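Local coordinates for hypothetical protein Atu2327 (Agrobacterium tumefaciens, PDB 2O8I) that is of unproven function but probably catalyses the decarboxylation of OHCU to allantoin, a late step of urate breakdown, at residues E5-R10 against R24-G29; A39-L44 against L156-M161; Q47-S52 against Q149-A154; F113-A118 against D132-N137. All coordinates share one frame; numbering follows the deposited sequence.

Interaction 1: residues E5-R10 against R24-G29; sequences EEFVAR and RAYDAG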
loop_
_atom_site.group_PDB
_atom_site.type_symbol
_atom_site.label_atom_id
_atom_site.label_comp_id
_atom_site.label_asym_id
_atom_site.label_seq_id
_atom_site.Cartn_x
_atom_site.Cartn_y
_atom_site.Cartn_z
ATOM N N GLU A 5 -14.700 14.964 7.435
ATOM C CA GLU A 5 -14.829 13.625 6.987
ATOM C C GLU A 5 -14.053 13.547 5.701
ATOM O O GLU A 5 -13.349 12.577 5.433
ATOM C CB GLU A 5 -16.302 13.330 6.736
ATOM C CG GLU A 5 -16.599 11.875 6.565
ATOM C CD GLU A 5 -17.415 11.584 5.293
ATOM O OE1 GLU A 5 -18.618 11.965 5.302
ATOM O OE2 GLU A 5 -16.853 10.981 4.306
ATOM N N GLU A 6 -14.155 14.608 4.931
ATOM C CA GLU A 6 -13.541 14.638 3.661
ATOM C C GLU A 6 -12.020 14.849 3.762
ATOM O O GLU A 6 -11.236 14.106 3.176
ATOM C CB GLU A 6 -14.248 15.660 2.789
ATOM C CG GLU A 6 -13.384 16.109 1.644
ATOM C CD GLU A 6 -13.932 17.306 0.851
ATOM O OE1 GLU A 6 -15.048 17.936 1.205
ATOM O OE2 GLU A 6 -13.156 17.585 -0.126
ATOM N N PHE A 7 -11.589 15.818 4.527
ATOM C CA PHE A 7 -10.164 15.976 4.798
ATOM C C PHE A 7 -9.457 14.721 5.294
ATOM O O PHE A 7 -8.363 14.403 4.865
ATOM C CB PHE A 7 -9.984 17.061 5.834
ATOM C CG PHE A 7 -8.569 17.502 6.051
ATOM C CD1 PHE A 7 -8.063 18.612 5.371
ATOM C CD2 PHE A 7 -7.783 16.897 7.017
ATOM C CE1 PHE A 7 -6.756 19.079 5.603
ATOM C CE2 PHE A 7 -6.459 17.360 7.285
ATOM C CZ PHE A 7 -5.941 18.437 6.556
ATOM N N VAL A 8 -10.062 14.013 6.222
ATOM C CA VAL A 8 -9.421 12.861 6.795
ATOM C C VAL A 8 -9.454 11.763 5.772
ATOM O O VAL A 8 -8.568 10.921 5.736
ATOM C CB VAL A 8 -10.128 12.443 8.108
ATOM C CG1 VAL A 8 -9.697 11.052 8.569
ATOM C CG2 VAL A 8 -9.846 13.519 9.191
ATOM N N ALA A 9 -10.426 11.807 4.872
ATOM C CA ALA A 9 -10.562 10.741 3.959
ATOM C C ALA A 9 -9.570 10.639 2.799
ATOM O O ALA A 9 -8.808 9.695 2.765
ATOM C CB ALA A 9 -11.974 10.653 3.434
ATOM N N ARG A 10 -9.438 11.570 1.867
ATOM C CA ARG A 10 -8.422 12.566 1.713
ATOM C C ARG A 10 -6.973 12.381 2.069
ATOM O O ARG A 10 -6.183 11.974 1.214
ATOM C CB ARG A 10 -8.872 13.987 1.597
ATOM C CG ARG A 10 -8.526 14.494 0.247
ATOM C CD ARG A 10 -9.730 14.693 -0.484
ATOM N NE ARG A 10 -10.069 16.088 -0.748
ATOM C CZ ARG A 10 -9.499 16.973 -1.610
ATOM N NH1 ARG A 10 -8.372 16.736 -2.291
ATOM N NH2 ARG A 10 -10.090 18.170 -1.755
ATOM N N ARG A 24 -5.962 15.490 13.719
ATOM C CA ARG A 24 -5.391 16.594 14.466
ATOM C C ARG A 24 -5.091 17.766 13.579
ATOM O O ARG A 24 -5.336 18.914 13.979
ATOM C CB ARG A 24 -4.121 16.181 15.167
ATOM C CG ARG A 24 -4.371 15.149 16.218
ATOM C CD ARG A 24 -3.080 14.815 16.923
ATOM N NE ARG A 24 -3.339 13.682 17.789
ATOM C CZ ARG A 24 -2.393 12.932 18.335
ATOM N NH1 ARG A 24 -1.110 13.183 18.069
ATOM N NH2 ARG A 24 -2.751 11.911 19.124
ATOM N N ALA A 25 -4.555 17.517 12.378
ATOM C CA ALA A 25 -4.333 18.631 11.429
ATOM C C ALA A 25 -5.645 19.369 11.173
ATOM O O ALA A 25 -5.631 20.592 10.992
ATOM C CB ALA A 25 -3.744 18.156 10.131
ATOM N N TYR A 26 -6.758 18.629 11.148
ATOM C CA TYR A 26 -8.019 19.253 10.838
ATOM C C TYR A 26 -8.445 20.173 11.989
ATOM O O TYR A 26 -8.938 21.294 11.754
ATOM C CB TYR A 26 -9.125 18.238 10.489
ATOM C CG TYR A 26 -10.346 18.944 9.874
ATOM C CD1 TYR A 26 -11.377 19.481 10.691
ATOM C CD2 TYR A 26 -10.448 19.136 8.503
ATOM C CE1 TYR A 26 -12.470 20.130 10.143
ATOM C CE2 TYR A 26 -11.559 19.813 7.938
ATOM C CZ TYR A 26 -12.555 20.300 8.764
ATOM O OH TYR A 26 -13.652 20.937 8.226
ATOM N N ASP A 27 -8.223 19.703 13.224
ATOM C CA ASP A 27 -8.523 20.479 14.413
ATOM C C ASP A 27 -7.579 21.648 14.615
ATOM O O ASP A 27 -7.936 22.592 15.317
ATOM C CB ASP A 27 -8.642 19.584 15.649
ATOM C CG ASP A 27 -9.847 18.628 15.558
ATOM O OD1 ASP A 27 -10.812 18.930 14.813
ATOM O OD2 ASP A 27 -9.836 17.574 16.221
ATOM N N ALA A 28 -6.422 21.628 13.967
ATOM C CA ALA A 28 -5.534 22.793 13.931
ATOM C C ALA A 28 -5.876 23.800 12.836
ATOM O O ALA A 28 -5.163 24.812 12.656
ATOM C CB ALA A 28 -4.081 22.360 13.787
ATOM N N GLY A 29 -6.958 23.558 12.101
ATOM C CA GLY A 29 -7.417 24.540 11.123
ATOM C C GLY A 29 -7.143 24.108 9.695
ATOM O O GLY A 29 -7.115 24.937 8.781
#
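F7 and Y26 meet ring against ring where helix 4-11 packs on helix 19-27. They form an offset edge-to-face pair: the edge of Y26 is turned to the face of F7, with ring centroids 5.4 Å apart and planes at 65°. The offset runs toward the root of the phenylalanine, since Y26 CD2 lies 3.4 Å from F7 CB and 3.5 Å from F7 CG, and F7 CG sits in the plane of the tyrosine ring. The far part of the phenyl reaches the preceding residue, with F7 CE2 at 4.0 Å from A25 CB, so one ring spans two successive residues of the facing helix. Both aromatic side chains leave the backbone with CG anti to N (chi1 -170° in F7, -168° in Y26), which brings the two rings together between the helices.

In the next shell, F11 makes a second edge-to-face pair with F7, and A25 also packs on L44 and Q47 of helix 37-50. Y26 OH is hydrogen-bonded to V2 O. With no hydrogen bond between the two segments, their contact rests on dispersion and aromatic electrostatics, and the tyrosine hydroxyl spends its polarity on the N-terminal backbone.

Interaction 2: residues A39-L44 against L156-M161; sequences AVHGAL and LRLASM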
loop_
_atom_site.group_PDB
_atom_site.type_symbol
_atom_site.label_atom_id
_atom_site.label_comp_id
_atom_site.label_asym_id
_atom_site.label_seq_id
_atom_site.Cartn_x
_atom_site.Cartn_y
_atom_site.Cartn_z
ATOM N N ALA A 39 1.425 23.383 1.388
ATOM C CA ALA A 39 0.559 23.708 2.520
ATOM C C ALA A 39 0.166 22.455 3.286
ATOM O O ALA A 39 0.462 22.344 4.457
ATOM C CB ALA A 39 -0.670 24.485 2.082
ATOM N N VAL A 40 -0.449 21.475 2.628
ATOM C CA VAL A 40 -0.974 20.308 3.353
ATOM C C VAL A 40 0.170 19.499 3.993
ATOM O O VAL A 40 0.031 18.981 5.120
ATOM C CB VAL A 40 -1.851 19.406 2.454
ATOM C CG1 VAL A 40 -2.310 18.193 3.202
ATOM C CG2 VAL A 40 -3.043 20.169 1.899
ATOM N N HIS A 41 1.300 19.396 3.300
ATOM C CA HIS A 41 2.446 18.691 3.852
ATOM C C HIS A 41 2.985 19.376 5.103
ATOM O O HIS A 41 3.321 18.684 6.070
ATOM C CB HIS A 41 3.551 18.604 2.817
ATOM C CG HIS A 41 4.751 17.828 3.265
ATOM N ND1 HIS A 41 5.886 18.437 3.769
ATOM C CD2 HIS A 41 5.019 16.498 3.226
ATOM C CE1 HIS A 41 6.795 17.515 4.037
ATOM N NE2 HIS A 41 6.292 16.331 3.719
ATOM N N GLY A 42 3.083 20.721 5.085
ATOM C CA GLY A 42 3.575 21.437 6.237
ATOM C C GLY A 42 2.665 21.116 7.430
ATOM O O GLY A 42 3.150 20.873 8.552
ATOM N N ALA A 43 1.346 21.085 7.175
ATOM C CA ALA A 43 0.338 20.913 8.216
ATOM C C ALA A 43 0.384 19.508 8.786
ATOM O O ALA A 43 0.356 19.330 10.005
ATOM C CB ALA A 43 -1.035 21.226 7.679
ATOM N N LEU A 44 0.488 18.516 7.904
ATOM C CA LEU A 44 0.594 17.120 8.323
ATOM C C LEU A 44 1.917 16.814 9.054
ATOM O O LEU A 44 1.890 16.189 10.135
ATOM C CB LEU A 44 0.353 16.177 7.139
ATOM C CG LEU A 44 -1.034 16.287 6.480
ATOM C CD1 LEU A 44 -1.165 15.250 5.367
ATOM C CD2 LEU A 44 -2.223 16.149 7.482
ATOM N N LEU A 156 5.971 13.310 -1.385
ATOM C CA LEU A 156 5.837 12.703 -2.701
ATOM C C LEU A 156 4.388 12.294 -2.975
ATOM O O LEU A 156 3.877 12.482 -4.094
ATOM C CB LEU A 156 6.779 11.488 -2.853
ATOM C CG LEU A 156 8.288 11.786 -2.837
ATOM C CD1 LEU A 156 9.052 10.471 -2.679
ATOM C CD2 LEU A 156 8.722 12.537 -4.122
ATOM N N ARG A 157 3.725 11.752 -1.961
ATOM C CA ARG A 157 2.313 11.385 -2.125
ATOM C C ARG A 157 1.453 12.596 -2.439
ATOM O O ARG A 157 0.790 12.623 -3.496
ATOM C CB ARG A 157 1.801 10.618 -0.919
ATOM C CG ARG A 157 2.510 9.273 -0.824
ATOM C CD ARG A 157 2.265 8.637 0.495
ATOM N NE ARG A 157 2.644 7.241 0.452
ATOM C CZ ARG A 157 2.274 6.345 1.357
ATOM N NH1 ARG A 157 1.476 6.715 2.359
ATOM N NH2 ARG A 157 2.692 5.080 1.251
ATOM N N LEU A 158 1.522 13.600 -1.559
ATOM C CA LEU A 158 0.817 14.878 -1.742
ATOM C C LEU A 158 1.107 15.575 -3.056
ATOM O O LEU A 158 0.172 16.046 -3.701
ATOM C CB LEU A 158 1.077 15.804 -0.580
ATOM C CG LEU A 158 0.360 15.344 0.692
ATOM C CD1 LEU A 158 1.023 15.984 1.897
ATOM C CD2 LEU A 158 -1.129 15.682 0.608
ATOM N N ALA A 159 2.376 15.589 -3.486
ATOM C CA ALA A 159 2.725 16.122 -4.803
ATOM C C ALA A 159 2.039 15.424 -5.998
ATOM O O ALA A 159 1.877 16.033 -7.048
ATOM C CB ALA A 159 4.219 16.159 -4.988
ATOM N N SER A 160 1.639 14.159 -5.871
ATOM C CA SER A 160 0.911 13.521 -6.978
ATOM C C SER A 160 -0.585 13.881 -6.974
ATOM O O SER A 160 -1.236 13.821 -8.019
ATOM C CB SER A 160 1.099 11.998 -7.001
ATOM O OG SER A 160 0.569 11.396 -5.819
HETATM N N MSE A 161 -1.104 14.264 -5.811
HETATM C CA MSE A 161 -2.505 14.539 -5.625
HETATM C C MSE A 161 -2.893 16.008 -5.729
HETATM O O MSE A 161 -4.071 16.308 -5.810
HETATM C CB MSE A 161 -2.893 14.172 -4.224
HETATM C CG MSE A 161 -3.141 12.750 -3.923
HETATM SE SE MSE A 161 -3.107 12.723 -1.930
HETATM C CE MSE A 161 -1.472 11.703 -1.615
#
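L158 packs against V40, H41 and L44, joining two roughly antiparallel helices of this all-helical OHCU decarboxylase fold. The axes of 39-44 and 156-161 approach to 9.8 Å, with their N-to-C directions 149° apart.

No polar bond joins the two segments. H41 NE2 is instead hydrogen-bonded to E151 O, and R157 forms salt bridges with E16 of its own chain and with E75 of the second subunit.

The apolar part divides between the two methyls of L158. CD1 presses on the backbone of the facing helix, 3.6 Å from H41 CA and 3.8 Å from H41 CB, and also lies at the edge of the imidazole, near its plane. The same methyl reaches L44 CD1 at a looser 4.2 Å. F11 of helix 4-11 touches V40, L44 and L158 alike, closing the cluster with an aromatic side chain. In V40, CG1 is the branch anti to the backbone N (chi1 177°), and this is the methyl that faces the leucine. The two side chains cross at about a right angle, and the other branch of the leucine, L158 CD2, meets V40 CG1 at 3.8 Å.

Interaction 3: residues Q47-S52 against Q149-A154; sequences QFRVAS and QVEKIA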
loop_
_atom_site.group_PDB
_atom_site.type_symbol
_atom_site.label_atom_id
_atom_site.label_comp_id
_atom_site.label_asym_id
_atom_site.label_seq_id
_atom_site.Cartn_x
_atom_site.Cartn_y
_atom_site.Cartn_z
ATOM N N GLN A 47 1.839 17.938 12.700
ATOM C CA GLN A 47 1.276 16.987 13.648
ATOM C C GLN A 47 2.189 15.775 13.882
ATOM O O GLN A 47 2.206 15.205 14.985
ATOM C CB GLN A 47 -0.092 16.500 13.204
ATOM C CG GLN A 47 -1.122 17.549 13.017
ATOM C CD GLN A 47 -1.301 18.426 14.243
ATOM O OE1 GLN A 47 -1.421 19.630 14.112
ATOM N NE2 GLN A 47 -1.317 17.823 15.436
ATOM N N PHE A 48 2.913 15.355 12.852
ATOM C CA PHE A 48 3.759 14.185 12.972
ATOM C C PHE A 48 4.899 14.521 13.912
ATOM O O PHE A 48 5.354 13.675 14.693
ATOM C CB PHE A 48 4.317 13.832 11.595
ATOM C CG PHE A 48 5.280 12.675 11.576
ATOM C CD1 PHE A 48 4.954 11.456 12.146
ATOM C CD2 PHE A 48 6.502 12.796 10.926
ATOM C CE1 PHE A 48 5.840 10.378 12.079
ATOM C CE2 PHE A 48 7.398 11.725 10.852
ATOM C CZ PHE A 48 7.069 10.517 11.425
ATOM N N ARG A 49 5.371 15.759 13.828
ATOM C CA ARG A 49 6.490 16.164 14.636
ATOM C C ARG A 49 6.146 16.330 16.098
ATOM O O ARG A 49 7.007 16.247 16.943
ATOM C CB ARG A 49 7.065 17.449 14.100
ATOM C CG ARG A 49 8.140 17.172 13.145
ATOM C CD ARG A 49 8.161 18.228 12.092
ATOM N NE ARG A 49 9.101 17.831 11.065
ATOM C CZ ARG A 49 9.799 18.672 10.321
ATOM N NH1 ARG A 49 9.678 19.976 10.473
ATOM N NH2 ARG A 49 10.631 18.183 9.423
ATOM N N VAL A 50 4.883 16.553 16.392
ATOM C CA VAL A 50 4.470 16.948 17.719
ATOM C C VAL A 50 3.800 15.798 18.465
ATOM O O VAL A 50 3.453 15.919 19.628
ATOM C CB VAL A 50 3.596 18.237 17.608
ATOM C CG1 VAL A 50 2.144 18.039 18.091
ATOM C CG2 VAL A 50 4.319 19.408 18.268
ATOM N N ALA A 51 3.641 14.683 17.760
ATOM C CA ALA A 51 3.062 13.445 18.267
ATOM C C ALA A 51 4.046 12.834 19.256
ATOM O O ALA A 51 5.222 13.167 19.223
ATOM C CB ALA A 51 2.817 12.504 17.111
ATOM N N SER A 52 3.583 11.955 20.137
ATOM C CA SER A 52 4.452 11.391 21.168
ATOM C C SER A 52 5.497 10.541 20.446
ATOM O O SER A 52 5.292 10.200 19.276
ATOM C CB SER A 52 3.624 10.563 22.168
ATOM O OG SER A 52 3.035 9.406 21.561
ATOM N N GLN A 149 12.412 10.072 6.254
ATOM C CA GLN A 149 11.980 9.435 5.033
ATOM C C GLN A 149 10.446 9.373 4.914
ATOM O O GLN A 149 9.899 9.559 3.836
ATOM C CB GLN A 149 12.598 8.029 4.908
ATOM C CG GLN A 149 14.109 8.062 4.599
ATOM C CD GLN A 149 14.458 8.703 3.257
ATOM O OE1 GLN A 149 14.062 8.229 2.177
ATOM N NE2 GLN A 149 15.193 9.771 3.316
ATOM N N VAL A 150 9.774 9.093 6.021
ATOM C CA VAL A 150 8.327 9.063 6.086
ATOM C C VAL A 150 7.757 10.440 5.663
ATOM O O VAL A 150 6.723 10.536 4.990
ATOM C CB VAL A 150 7.857 8.653 7.501
ATOM C CG1 VAL A 150 6.520 9.235 7.805
ATOM C CG2 VAL A 150 7.775 7.166 7.599
ATOM N N GLU A 151 8.482 11.488 5.980
ATOM C CA GLU A 151 8.027 12.806 5.664
ATOM C C GLU A 151 8.117 13.355 4.231
ATOM O O GLU A 151 7.105 13.810 3.690
ATOM C CB GLU A 151 8.736 13.855 6.556
ATOM C CG GLU A 151 8.321 13.881 8.016
ATOM C CD GLU A 151 8.939 15.062 8.823
ATOM O OE1 GLU A 151 9.736 15.883 8.268
ATOM O OE2 GLU A 151 8.628 15.163 10.041
ATOM N N LYS A 152 9.260 13.320 3.561
ATOM C CA LYS A 152 9.559 12.605 2.385
ATOM C C LYS A 152 8.557 11.909 1.534
ATOM O O LYS A 152 8.181 12.438 0.488
ATOM C CB LYS A 152 10.992 12.178 2.225
ATOM C CG LYS A 152 11.705 13.103 1.271
ATOM C CD LYS A 152 12.653 12.323 0.301
ATOM C CE LYS A 152 13.503 13.264 -0.652
ATOM N NZ LYS A 152 14.474 12.494 -1.525
ATOM N N ILE A 153 8.147 10.725 1.948
ATOM C CA ILE A 153 7.148 10.012 1.239
ATOM C C ILE A 153 5.808 10.802 1.265
ATOM O O ILE A 153 5.104 10.898 0.238
ATOM C CB ILE A 153 7.077 8.628 1.813
ATOM C CG1 ILE A 153 8.381 7.903 1.409
ATOM C CG2 ILE A 153 5.827 7.937 1.312
ATOM C CD1 ILE A 153 8.829 6.732 2.309
ATOM N N ALA A 154 5.508 11.414 2.411
ATOM C CA ALA A 154 4.295 12.219 2.549
ATOM C C ALA A 154 4.294 13.290 1.471
ATOM O O ALA A 154 3.271 13.493 0.766
ATOM C CB ALA A 154 4.164 12.855 3.989
#
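R49 and E151 form a bidentate salt bridge between helices 37-50 and 139-161. The arginine comes side-on, using NE and one terminal nitrogen, and each bond goes to a different carboxylate oxygen. R49 NE donates to E151 OE2 at 2.9 Å, with an N-H...O angle of 149°, and R49 NH2 donates to E151 OE1 at 2.7 Å along a more bent path. OE1 uses its syn lone pair, whereas OE2 is met on its syn side but out of the carboxylate plane. The two flat groups are therefore not coplanar: guanidinium and carboxylate stand 42° apart. E151 reaches the arginine with a chain extended beyond CG (chi2 -173°), while R49 bends at chi2 to bring its end across.

The ring of F48 adjoins this pair. E151 OE2 sits at the ring's edge near its plane, 3.3 Å from F48 CD2, and E151 CG packs 3.6 Å from F48 CD2. F48 CZ continues the packing to V150 CG1 at 3.9 Å. Further out, R56 of helix 53-62 makes a cation-pi contact with F48 and also bonds its carbonyl oxygen, and F15 meets the same ring; V59 touches both F48 and V150.

R49 is exposed and E151 buried, so the bridge pairs a buried carboxylate with an arginine at the surface. OE2 at the edge of F48 faces the electropositive rim of the ring, a weakly favourable placement, and the arginine's charge probably helps to keep the glutamate ionised in this setting.

Interaction 4: residues F113-A118 against D132-N137; sequences FPFIIA and DTRIDN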
loop_
_atom_site.group_PDB
_atom_site.type_symbol
_atom_site.label_atom_id
_atom_site.label_comp_id
_atom_site.label_asym_id
_atom_site.label_seq_id
_atom_site.Cartn_x
_atom_site.Cartn_y
_atom_site.Cartn_z
ATOM N N PHE A 113 10.979 -1.985 12.984
ATOM C CA PHE A 113 10.071 -1.370 12.016
ATOM C C PHE A 113 10.663 -1.590 10.628
ATOM O O PHE A 113 11.875 -1.815 10.517
ATOM C CB PHE A 113 9.834 0.139 12.292
ATOM C CG PHE A 113 11.088 0.937 12.611
ATOM C CD1 PHE A 113 11.422 1.229 13.938
ATOM C CD2 PHE A 113 11.926 1.411 11.586
ATOM C CE1 PHE A 113 12.592 1.973 14.247
ATOM C CE2 PHE A 113 13.103 2.154 11.882
ATOM C CZ PHE A 113 13.434 2.438 13.210
ATOM N N PRO A 114 9.844 -1.483 9.564
ATOM C CA PRO A 114 10.357 -1.764 8.224
ATOM C C PRO A 114 11.428 -0.792 7.761
ATOM O O PRO A 114 11.602 0.287 8.358
ATOM C CB PRO A 114 9.133 -1.586 7.337
ATOM C CG PRO A 114 7.972 -1.741 8.263
ATOM C CD PRO A 114 8.440 -1.068 9.512
ATOM N N PHE A 115 12.129 -1.169 6.692
ATOM C CA PHE A 115 13.090 -0.307 6.045
ATOM C C PHE A 115 12.299 0.679 5.197
ATOM O O PHE A 115 11.580 0.305 4.263
ATOM C CB PHE A 115 14.020 -1.150 5.188
ATOM C CG PHE A 115 15.046 -0.353 4.450
ATOM C CD1 PHE A 115 16.012 0.360 5.138
ATOM C CD2 PHE A 115 15.052 -0.332 3.042
ATOM C CE1 PHE A 115 16.965 1.118 4.461
ATOM C CE2 PHE A 115 16.021 0.399 2.338
ATOM C CZ PHE A 115 16.974 1.155 3.054
ATOM N N ILE A 116 12.391 1.950 5.557
ATOM C CA ILE A 116 11.573 2.961 4.933
ATOM C C ILE A 116 12.498 3.883 4.127
ATOM O O ILE A 116 13.530 4.407 4.637
ATOM C CB ILE A 116 10.850 3.759 5.988
ATOM C CG1 ILE A 116 9.853 2.880 6.733
ATOM C CG2 ILE A 116 10.158 4.998 5.367
ATOM C CD1 ILE A 116 9.347 3.539 8.059
ATOM N N ILE A 117 12.145 4.059 2.855
ATOM C CA ILE A 117 12.976 4.862 1.994
ATOM C C ILE A 117 12.152 5.470 0.864
ATOM O O ILE A 117 11.377 4.769 0.227
ATOM C CB ILE A 117 14.204 4.041 1.472
ATOM C CG1 ILE A 117 15.199 4.986 0.786
ATOM C CG2 ILE A 117 13.781 2.806 0.631
ATOM C CD1 ILE A 117 16.383 4.263 0.217
ATOM N N ALA A 118 12.275 6.784 0.665
ATOM C CA ALA A 118 11.694 7.438 -0.509
ATOM C C ALA A 118 12.475 6.955 -1.731
ATOM O O ALA A 118 13.708 6.932 -1.731
ATOM C CB ALA A 118 11.792 8.921 -0.393
ATOM N N ASP A 132 22.872 -0.865 3.071
ATOM C CA ASP A 132 24.256 -1.051 3.521
ATOM C C ASP A 132 24.763 -0.053 4.605
ATOM O O ASP A 132 25.289 -0.447 5.646
ATOM C CB ASP A 132 25.089 -0.812 2.283
ATOM C CG ASP A 132 26.076 -1.863 2.042
ATOM O OD1 ASP A 132 25.649 -3.008 1.701
ATOM O OD2 ASP A 132 27.276 -1.497 2.144
ATOM N N THR A 133 24.612 1.239 4.320
ATOM C CA THR A 133 24.895 2.292 5.257
ATOM C C THR A 133 23.989 2.152 6.497
ATOM O O THR A 133 24.474 2.155 7.626
ATOM C CB THR A 133 24.587 3.673 4.582
ATOM O OG1 THR A 133 25.541 3.934 3.558
ATOM C CG2 THR A 133 24.565 4.844 5.586
ATOM N N ARG A 134 22.680 2.035 6.285
ATOM C CA ARG A 134 21.726 2.215 7.386
ATOM C C ARG A 134 21.620 1.052 8.386
ATOM O O ARG A 134 21.330 1.292 9.565
ATOM C CB ARG A 134 20.344 2.600 6.860
ATOM C CG ARG A 134 20.340 3.974 6.233
ATOM C CD ARG A 134 19.026 4.293 5.536
ATOM N NE ARG A 134 17.861 4.022 6.375
ATOM C CZ ARG A 134 16.607 4.213 5.980
ATOM N NH1 ARG A 134 16.368 4.689 4.773
ATOM N NH2 ARG A 134 15.586 3.935 6.780
ATOM N N ILE A 135 21.853 -0.187 7.931
ATOM C CA ILE A 135 21.798 -1.336 8.827
ATOM C C ILE A 135 22.834 -1.168 9.936
ATOM O O ILE A 135 22.653 -1.655 11.042
ATOM C CB ILE A 135 21.958 -2.696 8.087
ATOM C CG1 ILE A 135 21.611 -3.894 9.002
ATOM C CG2 ILE A 135 23.385 -2.891 7.550
ATOM C CD1 ILE A 135 20.113 -4.267 9.138
ATOM N N ASP A 136 23.905 -0.438 9.651
ATOM C CA ASP A 136 24.988 -0.236 10.618
ATOM C C ASP A 136 24.790 0.931 11.588
ATOM O O ASP A 136 25.657 1.181 12.432
ATOM C CB ASP A 136 26.325 -0.079 9.886
ATOM C CG ASP A 136 26.867 -1.412 9.363
ATOM O OD1 ASP A 136 26.479 -2.505 9.883
ATOM O OD2 ASP A 136 27.704 -1.364 8.434
ATOM N N ASN A 137 23.684 1.657 11.471
ATOM C CA ASN A 137 23.429 2.728 12.415
ATOM C C ASN A 137 22.857 2.207 13.728
ATOM O O ASN A 137 22.521 1.030 13.827
ATOM C CB ASN A 137 22.490 3.778 11.813
ATOM C CG ASN A 137 23.095 4.491 10.604
ATOM O OD1 ASN A 137 22.368 5.126 9.839
ATOM N ND2 ASN A 137 24.420 4.382 10.424
#
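R134 reaches from the last turn of helix 124-135 to the backbone of I116, and the shape of its side chain decides how it arrives. The chain is bent at chi3 (50°), and the guanidinium then meets I116 O end-on with both terminal nitrogens. NH1 of R134 stands 2.9 Å from I116 O and NH2 of R134 3.0 Å from it. The carbonyl oxygen lies in the guanidinium plane, at its edge, although the donors are tilted from the carbonyl plane.

F115 covers one face of the same guanidinium. Its CG is anti to the backbone N (chi1 179°), and the ring end comes over the planar group: F115 CE1 is 3.5 Å from R134 CZ, above the centre. The two planes are 44° apart, so this is an inclined contact and not a parallel stack. I117 adds its CB, 4.0 Å from R134 NH1.

NE of R134 forms a salt bridge with E142 of helix 139-161, and NH2 has a second, weak partner in the hydroxyl of Y107, whose ring also meets F115 edge-to-face. Two donors on one carbonyl thus fix the 113-118 segment, which is neither helix nor strand, an extended loop set among the helices of the OHCU decarboxylase fold.

In the fold
Along the chain, interaction 1 closes before the others open; interactions 2 and 3 then share helices 37-50 and 139-161, and interaction 4 falls between their two halves in sequence. Centres of interactions 2 and 3 lie 11 Å apart, bridged by H41 NE2 and E151 O at 2.6 Å, a probable hydrogen bond. Interaction 1 adjoins both through helix 37-50, with A25 CB 3.7 Å from L44 CD2. Interaction 4 lies across the chain's centre from interaction 1, centres 31 Å apart. Q149 OE1 and A118 N, probably hydrogen-bonded at 2.8 Å, join interactions 3 and 4. Helix 139-161 thus ties the N-terminal helices to the F113-A118 loop; interactions 1 to 3 also touch the second subunit.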